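PDB 3G68: putative phosphosugar isomerase from Clostridium difficile, which probably isomerises or otherwise processes phosphosugars through two SIS domains, as in the isomerase part of glucosamine-6-phosphate synthase. Local coordinates for residues W197-N201 with D296-K300; I262-G266 with N313-P317; K30-L34 with Q160-K165. All blocks are in the same frame, centred on the assembly; numbering follows the deposited sequence.

A double-SIS protein repeats one construction, a parallel sheet sandwiched by helices, and the three contacts sample both copies. Contact 3 comes first along the chain and joins the loop before strand 36-40, in the first sheet, to the last turns of helix 145-165. Contacts 1 and 2 follow and interleave, their segments alternating in sequence, and both reach the second sheet, through strands 299-300 and 258-264. Their centres lie about 13 Å apart, and P317 of contact 2 packs on W197 and L299 of contact 1, which joins them into one core. Contact 3 stands about 44 Å from contact 1 and 32 Å from contact 2, centre to centre, so it lies in the other SIS domain, across the chain's centre from contact 1.

Contact 1 (W197-N201 with D296-K300); sequences WIERN and DKNLK
The carbonyl oxygen of D296 is gripped by R200, the last residue of helix 187-200, and by N201 just after it. R200 NE reaches D296 O at 3.0 Å, in the carbonyl plane and on a lone pair, while N201 ND2 donates to the same D296 O at 2.9 Å, tilted out of that plane. R200 NH2 adds a weak bond to N298 O at 3.2 Å, both oxygens lying at the guanidinium edge. N201 ND2 also bonds W197 O, which N201 N reaches from the opposite face of its plane. W197 NE1 meets K297 O at 2.9 Å in a nearly straight bond (165°); the oxygen lies in the indole plane, though the donor stands above the carbonyl plane. The loop thus held leads into 299-300, an outermost strand, within the chain, of the second parallel sheet, in the three-layered α/β build of a SIS domain. Just beyond the loop, L299 CB sits over the five-membered ring of W197, 3.6 Å from its centroid, in a CH-pi contact. With CG anti to the backbone N (chi1 164°), W197 turns its indole face to L299, and F286 and I288 of strand 284-289 and I321 of helix 316-324 enclose it further.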
loop_
_atom_site.group_PDB
_atom_site.type_symbol
_atom_site.label_atom_id
_atom_site.label_comp_id
_atom_site.label_asym_id
_atom_site.label_seq_id
_atom_site.Cartn_x
_atom_site.Cartn_y
_atom_site.Cartn_z
ATOM N N TRP B 197 -30.396 -30.666 -11.398
ATOM C CA TRP B 197 -31.208 -31.796 -10.894
ATOM C C TRP B 197 -32.232 -32.314 -11.934
ATOM O O TRP B 197 -32.383 -33.536 -12.088
ATOM C CB TRP B 197 -31.844 -31.397 -9.561
ATOM C CG TRP B 197 -32.984 -32.216 -9.025
ATOM C CD1 TRP B 197 -32.918 -33.400 -8.312
ATOM C CD2 TRP B 197 -34.350 -31.839 -9.046
ATOM N NE1 TRP B 197 -34.182 -33.795 -7.937
ATOM C CE2 TRP B 197 -35.079 -32.852 -8.367
ATOM C CE3 TRP B 197 -35.053 -30.766 -9.623
ATOM C CZ2 TRP B 197 -36.462 -32.797 -8.221
ATOM C CZ3 TRP B 197 -36.425 -30.719 -9.484
ATOM C CH2 TRP B 197 -37.119 -31.741 -8.796
ATOM N N ILE B 198 -32.908 -31.399 -12.631
ATOM C CA ILE B 198 -33.846 -31.766 -13.687
ATOM C C ILE B 198 -33.147 -32.550 -14.807
ATOM O O ILE B 198 -33.645 -33.588 -15.235
ATOM C CB ILE B 198 -34.551 -30.534 -14.264
ATOM C CG1 ILE B 198 -35.506 -29.938 -13.240
ATOM C CG2 ILE B 198 -35.348 -30.909 -15.510
ATOM C CD1 ILE B 198 -36.040 -28.509 -13.566
ATOM N N GLU B 199 -31.983 -32.046 -15.238
ATOM C CA GLU B 199 -31.194 -32.655 -16.289
ATOM C C GLU B 199 -30.753 -34.053 -15.875
ATOM O O GLU B 199 -30.839 -34.995 -16.660
ATOM C CB GLU B 199 -29.994 -31.742 -16.600
ATOM C CG GLU B 199 -29.097 -32.207 -17.718
ATOM C CD GLU B 199 -29.771 -32.314 -19.060
ATOM O OE1 GLU B 199 -30.667 -31.509 -19.393
ATOM O OE2 GLU B 199 -29.347 -33.209 -19.819
ATOM N N ARG B 200 -30.336 -34.194 -14.622
ATOM C CA ARG B 200 -29.917 -35.482 -14.088
ATOM C C ARG B 200 -31.082 -36.517 -14.020
ATOM O O ARG B 200 -30.877 -37.732 -14.140
ATOM C CB ARG B 200 -29.380 -35.218 -12.674
ATOM C CG ARG B 200 -28.699 -36.347 -12.019
ATOM C CD ARG B 200 -27.887 -35.886 -10.800
ATOM N NE ARG B 200 -28.650 -35.306 -9.684
ATOM C CZ ARG B 200 -28.597 -34.047 -9.231
ATOM N NH1 ARG B 200 -27.793 -33.129 -9.747
ATOM N NH2 ARG B 200 -29.356 -33.704 -8.197
ATOM N N ASN B 201 -32.288 -36.031 -13.757
ATOM C CA ASN B 201 -33.500 -36.870 -13.628
ATOM C C ASN B 201 -34.455 -36.759 -14.797
ATOM O O ASN B 201 -35.635 -37.125 -14.674
ATOM C CB ASN B 201 -34.211 -36.446 -12.332
ATOM C CG ASN B 201 -33.421 -36.842 -11.117
ATOM O OD1 ASN B 201 -33.289 -38.026 -10.831
ATOM N ND2 ASN B 201 -32.841 -35.867 -10.429
ATOM N N ASP B 296 -29.110 -39.277 -6.692
ATOM C CA ASP B 296 -29.330 -38.476 -7.887
ATOM C C ASP B 296 -30.726 -37.861 -7.950
ATOM O O ASP B 296 -30.922 -36.786 -8.516
ATOM C CB ASP B 296 -29.131 -39.315 -9.151
ATOM C CG ASP B 296 -27.679 -39.516 -9.509
ATOM O OD1 ASP B 296 -26.782 -39.070 -8.764
ATOM O OD2 ASP B 296 -27.451 -40.119 -10.579
ATOM N N LYS B 297 -31.694 -38.573 -7.388
ATOM C CA LYS B 297 -33.062 -38.135 -7.371
ATOM C C LYS B 297 -33.328 -36.970 -6.429
ATOM O O LYS B 297 -34.368 -36.328 -6.561
ATOM C CB LYS B 297 -33.999 -39.311 -7.009
ATOM C CG LYS B 297 -34.062 -40.391 -8.061
ATOM C CD LYS B 297 -35.034 -41.530 -7.708
ATOM C CE LYS B 297 -34.424 -42.500 -6.688
ATOM N NZ LYS B 297 -35.304 -43.682 -6.592
ATOM N N ASN B 298 -32.458 -36.754 -5.440
ATOM C CA ASN B 298 -32.646 -35.693 -4.451
ATOM C C ASN B 298 -31.980 -34.368 -4.837
ATOM O O ASN B 298 -30.972 -34.358 -5.552
ATOM C CB ASN B 298 -32.172 -36.153 -3.073
ATOM C CG ASN B 298 -32.975 -37.337 -2.556
ATOM O OD1 ASN B 298 -34.076 -37.595 -3.041
ATOM N ND2 ASN B 298 -32.438 -38.046 -1.557
ATOM N N LEU B 299 -32.597 -33.264 -4.406
ATOM C CA LEU B 299 -32.109 -31.915 -4.679
ATOM C C LEU B 299 -31.805 -31.248 -3.345
ATOM O O LEU B 299 -32.721 -30.885 -2.596
ATOM C CB LEU B 299 -33.136 -31.081 -5.437
ATOM C CG LEU B 299 -32.821 -29.579 -5.637
ATOM C CD1 LEU B 299 -31.458 -29.371 -6.354
ATOM C CD2 LEU B 299 -33.942 -28.899 -6.419
ATOM N N LYS B 300 -30.511 -31.070 -3.065
ATOM C CA LYS B 300 -30.061 -30.402 -1.860
ATOM C C LYS B 300 -29.926 -28.909 -2.149
ATOM O O LYS B 300 -29.111 -28.504 -2.988
ATOM C CB LYS B 300 -28.739 -30.968 -1.409
ATOM C CG LYS B 300 -28.287 -30.503 -0.046
ATOM C CD LYS B 300 -27.010 -31.273 0.357
ATOM C CE LYS B 300 -26.617 -31.023 1.805
ATOM N NZ LYS B 300 -25.549 -31.991 2.279
#

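Contact 2 (I262-G266 with N313-P317); sequences ILDTG and NFIVP
Strand 258-264, in the middle of the parallel sheet of the second SIS domain, is met at its C-terminal end by F314, in the type I turn N313-V316 that leads into helix 316-324. The phenyl ring carries the contact by its far end. F314 CE1 lies 3.9 Å from L263 CB, and the two side chains slide past each other in opposite directions, so L263 CD2 comes alongside F314 CD1. On the other side of the ring's tip, T265 CG2 meets F314 CE2 at 3.7 Å, the side chains crossing at about a right angle. Between them D264 O approaches F314 CZ at 3.5 Å, at the ring edge and near its plane, where the aromatic hydrogens carry a slight positive charge. I315 adds its branch methyl: CG1 takes the position between the backbone N and the carbonyl carbon (chi1 67°), which leaves CG2 to face L263 and touch its CD1 at 4.1 Å, and I315 also packs on D222, E225 and A226 of helix 220-234. Within the loop, D264 OD1 accepts a bond from G266 N at 3.0 Å, an Asx turn that shapes the backbone just where T265 is offered to the phenyl. No hydrogen bond crosses between the segments; the join rests on apolar packing, probably helped by a weak electrostatic attraction between the ring edge and D264 O.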
loop_
_atom_site.group_PDB
_atom_site.type_symbol
_atom_site.label_atom_id
_atom_site.label_comp_id
_atom_site.label_asym_id
_atom_site.label_seq_id
_atom_site.Cartn_x
_atom_site.Cartn_y
_atom_site.Cartn_z
ATOM N N ILE B 262 -41.136 -34.825 -2.386
ATOM C CA ILE B 262 -41.191 -34.506 -0.955
ATOM C C ILE B 262 -40.422 -33.196 -0.729
ATOM O O ILE B 262 -39.225 -33.107 -1.002
ATOM C CB ILE B 262 -40.659 -35.653 -0.067
ATOM C CG1 ILE B 262 -41.532 -36.918 -0.309
ATOM C CG2 ILE B 262 -40.724 -35.248 1.419
ATOM C CD1 ILE B 262 -41.262 -38.123 0.612
ATOM N N LEU B 263 -41.146 -32.184 -0.264
ATOM C CA LEU B 263 -40.587 -30.865 0.049
ATOM C C LEU B 263 -40.273 -30.943 1.542
ATOM O O LEU B 263 -41.163 -30.825 2.375
ATOM C CB LEU B 263 -41.620 -29.787 -0.271
ATOM C CG LEU B 263 -42.136 -29.748 -1.719
ATOM C CD1 LEU B 263 -43.117 -28.545 -1.890
ATOM C CD2 LEU B 263 -40.971 -29.641 -2.675
ATOM N N ASP B 264 -39.013 -31.221 1.852
ATOM C CA ASP B 264 -38.562 -31.489 3.214
ATOM C C ASP B 264 -37.987 -30.232 3.883
ATOM O O ASP B 264 -36.841 -29.835 3.640
ATOM C CB ASP B 264 -37.554 -32.646 3.208
ATOM C CG ASP B 264 -36.980 -32.942 4.596
ATOM O OD1 ASP B 264 -37.591 -32.544 5.613
ATOM O OD2 ASP B 264 -35.904 -33.566 4.656
ATOM N N THR B 265 -38.779 -29.638 4.769
ATOM C CA THR B 265 -38.359 -28.400 5.467
ATOM C C THR B 265 -37.496 -28.628 6.710
ATOM O O THR B 265 -37.068 -27.657 7.345
ATOM C CB THR B 265 -39.550 -27.522 5.854
ATOM O OG1 THR B 265 -40.313 -28.175 6.868
ATOM C CG2 THR B 265 -40.425 -27.201 4.635
ATOM N N GLY B 266 -37.229 -29.889 7.037
ATOM C CA GLY B 266 -36.385 -30.227 8.158
ATOM C C GLY B 266 -37.071 -30.196 9.519
ATOM O O GLY B 266 -36.397 -30.380 10.524
ATOM N N ASN B 313 -38.166 -19.561 -2.033
ATOM C CA ASN B 313 -37.271 -20.485 -2.697
ATOM C C ASN B 313 -37.778 -21.897 -2.921
ATOM O O ASN B 313 -37.353 -22.517 -3.876
ATOM C CB ASN B 313 -36.000 -20.670 -1.859
ATOM C CG ASN B 313 -35.224 -19.380 -1.603
ATOM O OD1 ASN B 313 -34.506 -19.319 -0.615
ATOM N ND2 ASN B 313 -35.329 -18.379 -2.485
ATOM N N PHE B 314 -38.658 -22.418 -2.061
ATOM C CA PHE B 314 -38.901 -23.876 -2.048
ATOM C C PHE B 314 -39.419 -24.531 -3.320
ATOM O O PHE B 314 -38.938 -25.610 -3.692
ATOM C CB PHE B 314 -39.777 -24.327 -0.869
ATOM C CG PHE B 314 -39.154 -25.420 -0.083
ATOM C CD1 PHE B 314 -38.917 -26.657 -0.656
ATOM C CD2 PHE B 314 -38.738 -25.188 1.232
ATOM C CE1 PHE B 314 -38.299 -27.683 0.094
ATOM C CE2 PHE B 314 -38.107 -26.165 1.954
ATOM C CZ PHE B 314 -37.877 -27.414 1.380
ATOM N N ILE B 315 -40.375 -23.900 -3.992
ATOM C CA ILE B 315 -40.978 -24.513 -5.164
ATOM C C ILE B 315 -40.352 -24.106 -6.503
ATOM O O ILE B 315 -40.817 -24.546 -7.555
ATOM C CB ILE B 315 -42.526 -24.400 -5.193
ATOM C CG1 ILE B 315 -43.022 -22.976 -5.349
ATOM C CG2 ILE B 315 -43.143 -25.016 -3.944
ATOM C CD1 ILE B 315 -44.534 -22.951 -5.665
ATOM N N VAL B 316 -39.287 -23.301 -6.467
ATOM C CA VAL B 316 -38.534 -22.953 -7.703
ATOM C C VAL B 316 -38.266 -24.197 -8.575
ATOM O O VAL B 316 -38.538 -24.158 -9.777
ATOM C CB VAL B 316 -37.228 -22.164 -7.385
ATOM C CG1 VAL B 316 -36.306 -22.032 -8.602
ATOM C CG2 VAL B 316 -37.583 -20.804 -6.899
ATOM N N PRO B 317 -37.718 -25.287 -7.990
ATOM C CA PRO B 317 -37.486 -26.510 -8.786
ATOM C C PRO B 317 -38.698 -27.081 -9.488
ATOM O O PRO B 317 -38.587 -27.554 -10.614
ATOM C CB PRO B 317 -36.925 -27.506 -7.764
ATOM C CG PRO B 317 -37.063 -26.848 -6.456
ATOM C CD PRO B 317 -37.114 -25.420 -6.650
#

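Contact 3 (K30-L34 with Q160-K165); sequences KRTNL and QIAREK
K30 lies across the last turns of helix 145-165; K30 CA lies 4.7 Å from I161 CA, and the packing is tight here. K30 CB rests 3.8 Å from Q160 O, and K30 O approaches E164 CG at 3.3 Å. Deeper in, L34 CD1 meets I161 CD1 at 4.0 Å, the two side chains crossing at about a right angle.

The charged, solvent side is looser and wet. K165, bent at chi2 (-47°), folds back over the loop and donates from NZ to T32 O at 2.8 Å, from above the carbonyl plane, with a weak second bond to R31 O. The K30 chain runs out extended beyond CG, yet its NZ keeps 3.9 Å from E164 OE1, a long salt bridge. One water joins K30 NZ to E164 OE1, a second joins it to Q160 OE1, and a third links R31 O, E164 OE2 and K165 NZ. R31 NH1 stays 4.1 Å from E164 OE2, which lies well out of the guanidinium plane, so any attraction is probably of charge, with no N-H directed at it; N27 takes a bond from R31 NH2.

The loop bridges helix 22-25 and strand 36-40 of the first parallel sheet. Q160 NE2 is hydrogen-bonded to Y173 and D23, and D23 also forms a salt bridge with R163, while I62, ahead of strand 63-67, packs on L34.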
loop_
_atom_site.group_PDB
_atom_site.type_symbol
_atom_site.label_atom_id
_atom_site.label_comp_id
_atom_site.label_asym_id
_atom_site.label_seq_id
_atom_site.Cartn_x
_atom_site.Cartn_y
_atom_site.Cartn_z
ATOM N N LYS B 30 -52.477 1.349 5.482
ATOM C CA LYS B 30 -51.902 1.068 6.815
ATOM C C LYS B 30 -52.559 1.918 7.905
ATOM O O LYS B 30 -52.498 1.575 9.086
ATOM C CB LYS B 30 -50.392 1.343 6.829
ATOM C CG LYS B 30 -49.974 2.830 6.819
ATOM C CD LYS B 30 -48.458 3.025 6.845
ATOM C CE LYS B 30 -48.100 4.491 6.888
ATOM N NZ LYS B 30 -46.640 4.739 6.882
ATOM N N ARG B 31 -53.103 3.067 7.482
ATOM C CA ARG B 31 -53.739 4.031 8.350
ATOM C C ARG B 31 -55.218 3.713 8.699
ATOM O O ARG B 31 -55.752 4.316 9.608
ATOM C CB ARG B 31 -53.620 5.446 7.746
ATOM C CG ARG B 31 -52.188 5.917 7.493
ATOM C CD ARG B 31 -52.154 7.210 6.673
ATOM N NE ARG B 31 -50.799 7.574 6.265
ATOM C CZ ARG B 31 -49.887 8.168 7.044
ATOM N NH1 ARG B 31 -50.144 8.491 8.314
ATOM N NH2 ARG B 31 -48.690 8.450 6.551
ATOM N N THR B 32 -55.863 2.777 7.996
ATOM C CA THR B 32 -57.255 2.407 8.293
ATOM C C THR B 32 -57.409 1.681 9.633
ATOM O O THR B 32 -56.427 1.213 10.224
ATOM C CB THR B 32 -57.866 1.501 7.184
ATOM O OG1 THR B 32 -57.022 0.365 6.943
ATOM C CG2 THR B 32 -58.010 2.278 5.913
ATOM N N ASN B 33 -58.652 1.630 10.121
ATOM C CA ASN B 33 -58.964 0.912 11.342
ATOM C C ASN B 33 -59.443 -0.497 11.003
ATOM O O ASN B 33 -60.564 -0.655 10.510
ATOM C CB ASN B 33 -60.060 1.627 12.120
ATOM C CG ASN B 33 -60.292 1.006 13.475
ATOM O OD1 ASN B 33 -59.354 0.515 14.119
ATOM N ND2 ASN B 33 -61.541 1.023 13.923
ATOM N N LEU B 34 -58.624 -1.505 11.327
ATOM C CA LEU B 34 -58.909 -2.910 10.991
ATOM C C LEU B 34 -58.985 -3.856 12.194
ATOM O O LEU B 34 -58.117 -3.842 13.054
ATOM C CB LEU B 34 -57.825 -3.435 10.041
ATOM C CG LEU B 34 -57.627 -2.669 8.734
ATOM C CD1 LEU B 34 -56.494 -3.292 7.944
ATOM C CD2 LEU B 34 -58.916 -2.658 7.922
ATOM N N GLN B 160 -46.290 -3.340 7.064
ATOM C CA GLN B 160 -46.654 -1.921 7.011
ATOM C C GLN B 160 -47.719 -1.586 8.045
ATOM O O GLN B 160 -47.646 -0.547 8.702
ATOM C CB GLN B 160 -47.130 -1.565 5.599
ATOM C CG GLN B 160 -45.977 -1.512 4.550
ATOM C CD GLN B 160 -45.342 -0.136 4.437
ATOM O OE1 GLN B 160 -46.026 0.868 4.558
ATOM N NE2 GLN B 160 -44.031 -0.087 4.151
ATOM N N ILE B 161 -48.688 -2.484 8.201
ATOM C CA ILE B 161 -49.728 -2.328 9.219
ATOM C C ILE B 161 -49.083 -2.467 10.588
ATOM O O ILE B 161 -49.255 -1.606 11.424
ATOM C CB ILE B 161 -50.843 -3.359 9.087
ATOM C CG1 ILE B 161 -51.714 -3.053 7.876
ATOM C CG2 ILE B 161 -51.737 -3.351 10.319
ATOM C CD1 ILE B 161 -52.628 -4.218 7.504
ATOM N N ALA B 162 -48.308 -3.532 10.778
ATOM C CA ALA B 162 -47.649 -3.823 12.051
ATOM C C ALA B 162 -46.807 -2.646 12.564
ATOM O O ALA B 162 -46.853 -2.289 13.752
ATOM C CB ALA B 162 -46.787 -5.088 11.913
ATOM N N ARG B 163 -46.023 -2.052 11.673
ATOM C CA ARG B 163 -45.194 -0.911 12.065
ATOM C C ARG B 163 -46.076 0.290 12.427
ATOM O O ARG B 163 -45.871 0.905 13.467
ATOM C CB ARG B 163 -44.176 -0.560 10.967
ATOM C CG ARG B 163 -43.200 0.599 11.333
ATOM C CD ARG B 163 -42.153 0.822 10.233
ATOM N NE ARG B 163 -42.824 1.190 8.989
ATOM C CZ ARG B 163 -42.230 1.442 7.834
ATOM N NH1 ARG B 163 -40.910 1.397 7.720
ATOM N NH2 ARG B 163 -42.973 1.774 6.783
ATOM N N GLU B 164 -47.056 0.611 11.585
ATOM C CA GLU B 164 -47.935 1.773 11.803
ATOM C C GLU B 164 -48.662 1.679 13.109
ATOM O O GLU B 164 -48.738 2.661 13.868
ATOM C CB GLU B 164 -48.940 1.891 10.654
ATOM C CG GLU B 164 -50.029 2.996 10.761
ATOM C CD GLU B 164 -49.521 4.440 10.682
ATOM O OE1 GLU B 164 -48.327 4.673 10.368
ATOM O OE2 GLU B 164 -50.369 5.345 10.918
ATOM N N LYS B 165 -49.197 0.493 13.381
ATOM C CA LYS B 165 -49.997 0.254 14.591
ATOM C C LYS B 165 -49.169 -0.025 15.865
ATOM O O LYS B 165 -49.722 -0.141 16.958
ATOM C CB LYS B 165 -51.048 -0.846 14.329
ATOM C CG LYS B 165 -51.985 -0.592 13.085
ATOM C CD LYS B 165 -52.590 0.830 12.984
ATOM C CE LYS B 165 -53.730 0.870 11.942
ATOM N NZ LYS B 165 -54.355 2.247 11.725
HETATM O O HOH W 1 -45.964 3.570 4.484
HETATM O O HOH W 2 -46.043 3.796 9.336
HETATM O O HOH W 3 -53.163 4.735 11.244
#